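Local structure of putative glycosyl hydrolase (Parabacteroides distasonis, 4QHZ) at residues T145-A156 against L198-E209. The protein is a putative glycosyl hydrolase of the 3-keto-disaccharide hydrolase family, binds magnesium, and probably acts as a hydrolase. Sequence-based numbering, arbitrary orientation.
Sequences TGSIYKQSIPLA and LQNHTTILGTTE
With CG beside its backbone N (chi1 -70°) and the chain extended beyond it (chi2 179°), Gln151 carries its amide to the backbone of Leu205 and Gly206, whereas Gln199, bent at chi2 (-70°), curls its amide back toward 145-156. Glutamine suits both places, because one amide offers an N-H donor and a carbonyl acceptor. Gln151 OE1 accepts from Leu205 N at 3.0 Å, the donor lying above the carbonyl plane, and Gln151 NE2 gives a hydrogen to Gly206 O at 2.8 Å, in its own amide plane. Gln199 NE2 bridges two carbonyls, Gly146 O at 3.0 Å and Ser152 O at 3.1 Å, while its OE1 receives the Thr202 hydroxyl on a lone pair, which fixes the amide's rotation. The family belongs to the concanavalin clan, consistent with a beta-sandwich, in which loop 145-156, with a classic beta bulge at Gln151 and Ser152 opposite Ile148, packs along strand 196-203 and the loop that follows. Between the two amides the Ile148 and Ile204 side chains cross at about a right angle, Ile148 CG2 lying 4.1 Å from Ile204 CG1. Gly146 has positive phi, and a CB there would run into Leu198 CD2; Leu198 spreads its branches over Gly146, Pro154 and Ala156. At one end Leu155 N hydrogen-bonds Leu198 O at 2.8 Å; at the other, Thr208 packs on Tyr149, while Thr208 OG1 accepts from the backbone N of Glu128, a magnesium ligand.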
ATOM      1  N   THR C 145     -12.559 -18.942 -12.493  1.00 19.96           N
ATOM      2  CA  THR C 145     -13.200 -17.699 -12.884  1.00 20.69           C
ATOM      3  C   THR C 145     -12.859 -16.556 -11.938  1.00 21.65           C
ATOM      4  O   THR C 145     -12.964 -16.699 -10.723  1.00 22.81           O
ATOM      5  CB  THR C 145     -14.727 -17.874 -12.915  1.00 22.75           C
ATOM      6  OG1 THR C 145     -15.059 -19.035 -13.692  1.00 23.21           O
ATOM      7  CG2 THR C 145     -15.392 -16.645 -13.509  1.00 23.12           C
ATOM      8  N   GLY C 146     -12.452 -15.421 -12.497  1.00 20.38           N
ATOM      9  CA  GLY C 146     -12.142 -14.239 -11.696  1.00 19.28           C
ATOM     10  C   GLY C 146     -10.776 -14.249 -11.033  1.00 18.13           C
ATOM     11  O   GLY C 146     -10.418 -13.304 -10.340  1.00 18.16           O
ATOM     12  N   SER C 147     -10.002 -15.305 -11.260  1.00 18.35           N
ATOM     13  CA  SER C 147      -8.623 -15.330 -10.818  1.00 19.03           C
ATOM     14  C   SER C 147      -7.834 -14.317 -11.623  1.00 19.26           C
ATOM     15  O   SER C 147      -8.216 -13.986 -12.752  1.00 19.08           O
ATOM     16  CB  SER C 147      -8.007 -16.730 -10.986  1.00 18.65           C
ATOM     17  OG  SER C 147      -7.931 -17.125 -12.349  1.00 17.34           O
ATOM     18  N   ILE C 148      -6.771 -13.788 -11.027  1.00 19.00           N
ATOM     19  CA  ILE C 148      -5.684 -13.215 -11.806  1.00 20.24           C
ATOM     20  C   ILE C 148      -4.863 -14.447 -12.163  1.00 20.82           C
ATOM     21  O   ILE C 148      -4.223 -15.049 -11.299  1.00 18.28           O
ATOM     22  CB  ILE C 148      -4.863 -12.161 -11.040  1.00 20.10           C
ATOM     23  CG1 ILE C 148      -5.768 -11.072 -10.453  1.00 20.63           C
ATOM     24  CG2 ILE C 148      -3.822 -11.528 -11.955  1.00 22.02           C
ATOM     25  CD1 ILE C 148      -6.807 -10.524 -11.416  1.00 22.52           C
ATOM     26  N   TYR C 149      -4.927 -14.833 -13.435  1.00 21.52           N
ATOM     27  CA  TYR C 149      -4.650 -16.208 -13.850  1.00 21.55           C
ATOM     28  C   TYR C 149      -3.333 -16.761 -13.288  1.00 23.13           C
ATOM     29  O   TYR C 149      -2.246 -16.255 -13.584  1.00 21.87           O
ATOM     30  CB  TYR C 149      -4.671 -16.314 -15.376  1.00 20.89           C
ATOM     31  CG  TYR C 149      -4.475 -17.717 -15.882  1.00 21.80           C
ATOM     32  CD1 TYR C 149      -5.462 -18.681 -15.720  1.00 22.27           C
ATOM     33  CD2 TYR C 149      -3.294 -18.083 -16.514  1.00 22.46           C
ATOM     34  CE1 TYR C 149      -5.286 -19.974 -16.182  1.00 22.45           C
ATOM     35  CE2 TYR C 149      -3.108 -19.368 -16.976  1.00 23.51           C
ATOM     36  CZ  TYR C 149      -4.106 -20.308 -16.808  1.00 21.80           C
ATOM     37  OH  TYR C 149      -3.913 -21.584 -17.264  1.00 22.28           O
ATOM     38  N   LYS C 150      -3.478 -17.802 -12.461  1.00 22.69           N
ATOM     39  CA  LYS C 150      -2.370 -18.545 -11.824  1.00 22.22           C
ATOM     40  C   LYS C 150      -1.527 -17.730 -10.833  1.00 22.74           C
ATOM     41  O   LYS C 150      -0.406 -18.114 -10.501  1.00 27.15           O
ATOM     42  CB  LYS C 150      -1.470 -19.204 -12.888  1.00 20.65           C
ATOM     43  CG  LYS C 150      -2.085 -20.452 -13.501  1.00 22.53           C
ATOM     44  CD  LYS C 150      -1.061 -21.274 -14.265  1.00 22.54           C
ATOM     45  CE  LYS C 150      -1.630 -22.619 -14.679  1.00 21.68           C
ATOM     46  NZ  LYS C 150      -0.558 -23.541 -15.172  1.00 21.87           N
ATOM     47  N   GLN C 151      -2.071 -16.613 -10.357  1.00 20.64           N
ATOM     48  CA  GLN C 151      -1.395 -15.800  -9.351  1.00 22.74           C
ATOM     49  C   GLN C 151      -2.234 -15.670  -8.095  1.00 23.25           C
ATOM     50  O   GLN C 151      -1.744 -15.926  -7.003  1.00 23.15           O
ATOM     51  CB  GLN C 151      -1.098 -14.405  -9.889  1.00 22.16           C
ATOM     52  CG  GLN C 151      -0.033 -14.366 -10.966  1.00 21.59           C
ATOM     53  CD  GLN C 151       0.216 -12.963 -11.481  1.00 21.33           C
ATOM     54  OE1 GLN C 151      -0.025 -11.977 -10.778  1.00 24.04           O
ATOM     55  NE2 GLN C 151       0.724 -12.861 -12.701  1.00 21.48           N
ATOM     56  N   SER C 152      -3.487 -15.244  -8.267  1.00 24.76           N
ATOM     57  CA  SER C 152      -4.361 -14.884  -7.160  1.00 23.82           C
ATOM     58  C   SER C 152      -5.701 -15.593  -7.262  1.00 24.19           C
ATOM     59  O   SER C 152      -6.464 -15.365  -8.200  1.00 22.07           O
ATOM     60  CB  SER C 152      -4.579 -13.376  -7.140  1.00 25.29           C
ATOM     61  OG  SER C 152      -3.342 -12.697  -6.995  1.00 27.00           O
ATOM     62  N   ILE C 153      -5.971 -16.442  -6.271  1.00 24.23           N
ATOM     63  CA  ILE C 153      -7.214 -17.192  -6.175  1.00 22.60           C
ATOM     64  C   ILE C 153      -8.351 -16.222  -5.862  1.00 21.92           C
ATOM     65  O   ILE C 153      -8.206 -15.357  -4.995  1.00 21.07           O
ATOM     66  CB  ILE C 153      -7.120 -18.257  -5.076  1.00 24.48           C
ATOM     67  CG1 ILE C 153      -5.975 -19.241  -5.370  1.00 24.80           C
ATOM     68  CG2 ILE C 153      -8.423 -19.021  -4.941  1.00 25.74           C
ATOM     69  CD1 ILE C 153      -5.522 -20.027  -4.159  1.00 25.12           C
ATOM     70  N   PRO C 154      -9.479 -16.338  -6.581  1.00 18.95           N
ATOM     71  CA  PRO C 154     -10.588 -15.437  -6.294  1.00 18.91           C
ATOM     72  C   PRO C 154     -11.209 -15.721  -4.931  1.00 20.15           C
ATOM     73  O   PRO C 154     -11.165 -16.853  -4.446  1.00 21.64           O
ATOM     74  CB  PRO C 154     -11.587 -15.742  -7.412  1.00 18.50           C
ATOM     75  CG  PRO C 154     -11.302 -17.156  -7.782  1.00 18.68           C
ATOM     76  CD  PRO C 154      -9.811 -17.295  -7.646  1.00 18.76           C
ATOM     77  N   LEU C 155     -11.799 -14.693  -4.331  1.00 21.08           N
ATOM     78  CA  LEU C 155     -12.366 -14.802  -2.989  1.00 22.85           C
ATOM     79  C   LEU C 155     -13.635 -15.653  -2.946  1.00 22.74           C
ATOM     80  O   LEU C 155     -14.045 -16.102  -1.882  1.00 27.56           O
ATOM     81  CB  LEU C 155     -12.656 -13.404  -2.431  1.00 23.64           C
ATOM     82  CG  LEU C 155     -11.420 -12.520  -2.224  1.00 23.10           C
ATOM     83  CD1 LEU C 155     -11.822 -11.080  -1.944  1.00 24.61           C
ATOM     84  CD2 LEU C 155     -10.551 -13.066  -1.104  1.00 23.69           C
ATOM     85  N   ALA C 156     -14.263 -15.869  -4.094  1.00 21.94           N
ATOM     86  CA  ALA C 156     -15.461 -16.684  -4.146  1.00 22.20           C
ATOM     87  C   ALA C 156     -15.696 -17.235  -5.543  1.00 22.83           C
ATOM     88  O   ALA C 156     -15.059 -16.811  -6.507  1.00 19.58           O
ATOM     89  CB  ALA C 156     -16.668 -15.867  -3.702  1.00 22.62           C
ATOM     90  N   LEU C 198     -14.399 -10.495  -5.905  1.00 19.79           N
ATOM     91  CA  LEU C 198     -13.564 -11.670  -6.153  1.00 20.61           C
ATOM     92  C   LEU C 198     -12.074 -11.360  -5.987  1.00 19.15           C
ATOM     93  O   LEU C 198     -11.298 -12.228  -5.585  1.00 18.40           O
ATOM     94  CB  LEU C 198     -13.849 -12.217  -7.554  1.00 21.21           C
ATOM     95  CG  LEU C 198     -14.801 -13.417  -7.649  1.00 24.37           C
ATOM     96  CD1 LEU C 198     -16.103 -13.224  -6.886  1.00 26.04           C
ATOM     97  CD2 LEU C 198     -15.086 -13.733  -9.116  1.00 24.73           C
ATOM     98  N   GLN C 199     -11.678 -10.141  -6.346  1.00 18.30           N
ATOM     99  CA  GLN C 199     -10.331  -9.647  -6.102  1.00 18.81           C
ATOM    100  C   GLN C 199     -10.468  -8.314  -5.391  1.00 19.02           C
ATOM    101  O   GLN C 199     -11.055  -7.375  -5.936  1.00 17.32           O
ATOM    102  CB  GLN C 199      -9.546  -9.475  -7.399  1.00 18.89           C
ATOM    103  CG  GLN C 199      -9.372 -10.756  -8.200  1.00 22.26           C
ATOM    104  CD  GLN C 199      -8.435 -11.760  -7.554  1.00 21.73           C
ATOM    105  OE1 GLN C 199      -7.636 -11.421  -6.679  1.00 22.87           O
ATOM    106  NE2 GLN C 199      -8.515 -13.004  -8.007  1.00 21.10           N
ATOM    107  N   ASN C 200      -9.925  -8.239  -4.181  1.00 20.28           N
ATOM    108  CA  ASN C 200      -9.999  -7.029  -3.377  1.00 23.51           C
ATOM    109  C   ASN C 200      -8.660  -6.282  -3.353  1.00 23.06           C
ATOM    110  O   ASN C 200      -7.818  -6.541  -2.506  1.00 20.58           O
ATOM    111  CB  ASN C 200     -10.445  -7.383  -1.958  1.00 23.77           C
ATOM    112  CG  ASN C 200     -10.689  -6.159  -1.100  1.00 25.59           C
ATOM    113  OD1 ASN C 200     -10.471  -5.030  -1.532  1.00 25.84           O
ATOM    114  ND2 ASN C 200     -11.144  -6.384   0.130  1.00 24.20           N
ATOM    115  N   HIS C 201      -8.493  -5.345  -4.279  1.00 21.06           N
ATOM    116  CA  HIS C 201      -7.251  -4.594  -4.414  1.00 21.11           C
ATOM    117  C   HIS C 201      -6.048  -5.541  -4.423  1.00 21.10           C
ATOM    118  O   HIS C 201      -5.121  -5.407  -3.621  1.00 20.09           O
ATOM    119  CB  HIS C 201      -7.114  -3.547  -3.307  1.00 21.94           C
ATOM    120  CG  HIS C 201      -6.089  -2.497  -3.598  1.00 20.19           C
ATOM    121  ND1 HIS C 201      -6.304  -1.482  -4.504  1.00 21.97           N
ATOM    122  CD2 HIS C 201      -4.850  -2.292  -3.089  1.00 21.22           C
ATOM    123  CE1 HIS C 201      -5.231  -0.712  -4.563  1.00 22.18           C
ATOM    124  NE2 HIS C 201      -4.336  -1.179  -3.710  1.00 21.16           N
ATOM    125  N   THR C 202      -6.077  -6.479  -5.366  1.00 20.40           N
ATOM    126  CA  THR C 202      -5.060  -7.513  -5.491  1.00 20.64           C
ATOM    127  C   THR C 202      -3.857  -6.985  -6.244  1.00 20.55           C
ATOM    128  O   THR C 202      -3.995  -6.335  -7.273  1.00 20.56           O
ATOM    129  CB  THR C 202      -5.633  -8.731  -6.233  1.00 21.42           C
ATOM    130  OG1 THR C 202      -6.727  -9.262  -5.474  1.00 21.11           O
ATOM    131  CG2 THR C 202      -4.593  -9.810  -6.417  1.00 21.81           C
ATOM    132  N   THR C 203      -2.672  -7.257  -5.718  1.00 21.58           N
ATOM    133  CA  THR C 203      -1.437  -6.881  -6.389  1.00 23.51           C
ATOM    134  C   THR C 203      -1.109  -7.908  -7.464  1.00 22.89           C
ATOM    135  O   THR C 203      -1.127  -9.111  -7.208  1.00 22.33           O
ATOM    136  CB  THR C 203      -0.270  -6.772  -5.390  1.00 25.00           C
ATOM    137  OG1 THR C 203      -0.549  -5.728  -4.450  1.00 26.15           O
ATOM    138  CG2 THR C 203       1.035  -6.458  -6.104  1.00 24.99           C
ATOM    139  N   ILE C 204      -0.825  -7.420  -8.667  1.00 22.14           N
ATOM    140  CA  ILE C 204      -0.444  -8.274  -9.776  1.00 20.84           C
ATOM    141  C   ILE C 204       1.076  -8.399  -9.770  1.00 23.29           C
ATOM    142  O   ILE C 204       1.786  -7.399  -9.656  1.00 23.76           O
ATOM    143  CB  ILE C 204      -0.979  -7.718 -11.107  1.00 20.42           C
ATOM    144  CG1 ILE C 204      -2.507  -7.753 -11.096  1.00 21.63           C
ATOM    145  CG2 ILE C 204      -0.442  -8.515 -12.285  1.00 21.28           C
ATOM    146  CD1 ILE C 204      -3.179  -7.095 -12.284  1.00 21.82           C
ATOM    147  N   LEU C 205       1.569  -9.635  -9.866  1.00 25.92           N
ATOM    148  CA  LEU C 205       2.992  -9.934  -9.668  1.00 26.44           C
ATOM    149  C   LEU C 205       3.808  -9.810 -10.942  1.00 26.32           C
ATOM    150  O   LEU C 205       5.023  -9.685 -10.885  1.00 27.85           O
ATOM    151  CB  LEU C 205       3.169 -11.343  -9.101  1.00 28.65           C
ATOM    152  CG  LEU C 205       2.412 -11.627  -7.800  1.00 32.36           C
ATOM    153  CD1 LEU C 205       2.559 -13.087  -7.408  1.00 35.64           C
ATOM    154  CD2 LEU C 205       2.896 -10.717  -6.680  1.00 33.19           C
ATOM    155  N   GLY C 206       3.134  -9.835 -12.081  1.00 22.86           N
ATOM    156  CA  GLY C 206       3.790  -9.822 -13.380  1.00 22.61           C
ATOM    157  C   GLY C 206       2.831 -10.403 -14.398  1.00 21.30           C
ATOM    158  O   GLY C 206       1.651 -10.599 -14.089  1.00 22.52           O
ATOM    159  N   THR C 207       3.318 -10.681 -15.602  1.00 20.50           N
ATOM    160  CA  THR C 207       2.479 -11.283 -16.637  1.00 20.36           C
ATOM    161  C   THR C 207       1.828 -12.572 -16.124  1.00 20.74           C
ATOM    162  O   THR C 207       2.429 -13.312 -15.340  1.00 20.29           O
ATOM    163  CB  THR C 207       3.283 -11.641 -17.898  1.00 22.81           C
ATOM    164  OG1 THR C 207       4.342 -12.543 -17.544  1.00 24.34           O
ATOM    165  CG2 THR C 207       3.867 -10.392 -18.549  1.00 21.87           C
ATOM    166  N   THR C 208       0.588 -12.819 -16.531  1.00 20.55           N
ATOM    167  CA  THR C 208      -0.068 -14.077 -16.221  1.00 20.64           C
ATOM    168  C   THR C 208       0.451 -15.130 -17.194  1.00 21.50           C
ATOM    169  O   THR C 208       0.486 -14.902 -18.404  1.00 23.79           O
ATOM    170  CB  THR C 208      -1.598 -13.965 -16.291  1.00 19.83           C
ATOM    171  OG1 THR C 208      -1.985 -13.345 -17.526  1.00 19.18           O
ATOM    172  CG2 THR C 208      -2.094 -13.140 -15.131  1.00 21.18           C
ATOM    173  N   GLU C 209       0.876 -16.269 -16.659  1.00 21.56           N
ATOM    174  CA  GLU C 209       1.567 -17.288 -17.452  1.00 21.60           C
ATOM    175  C   GLU C 209       1.000 -18.678 -17.187  1.00 20.51           C
ATOM    176  O   GLU C 209       0.794 -19.063 -16.033  1.00 19.37           O
ATOM    177  CB  GLU C 209       3.055 -17.286 -17.118  1.00 23.18           C
ATOM    178  CG  GLU C 209       3.778 -15.970 -17.382  1.00 25.48           C
ATOM    179  CD  GLU C 209       3.968 -15.667 -18.859  1.00 25.43           C
ATOM    180  OE1 GLU C 209       3.809 -16.585 -19.692  1.00 27.19           O
ATOM    181  OE2 GLU C 209       4.289 -14.509 -19.186  1.00 26.25           O
TER
HETATM  182  O   HOH W   1       0.583 -16.027 -13.817  1.00 20.42           O
HETATM  183  O   HOH W   2      -2.135 -11.217  -8.899  1.00 22.21           O
HETATM  184  O   HOH W   3      -7.792 -12.745  -4.043  1.00 31.30           O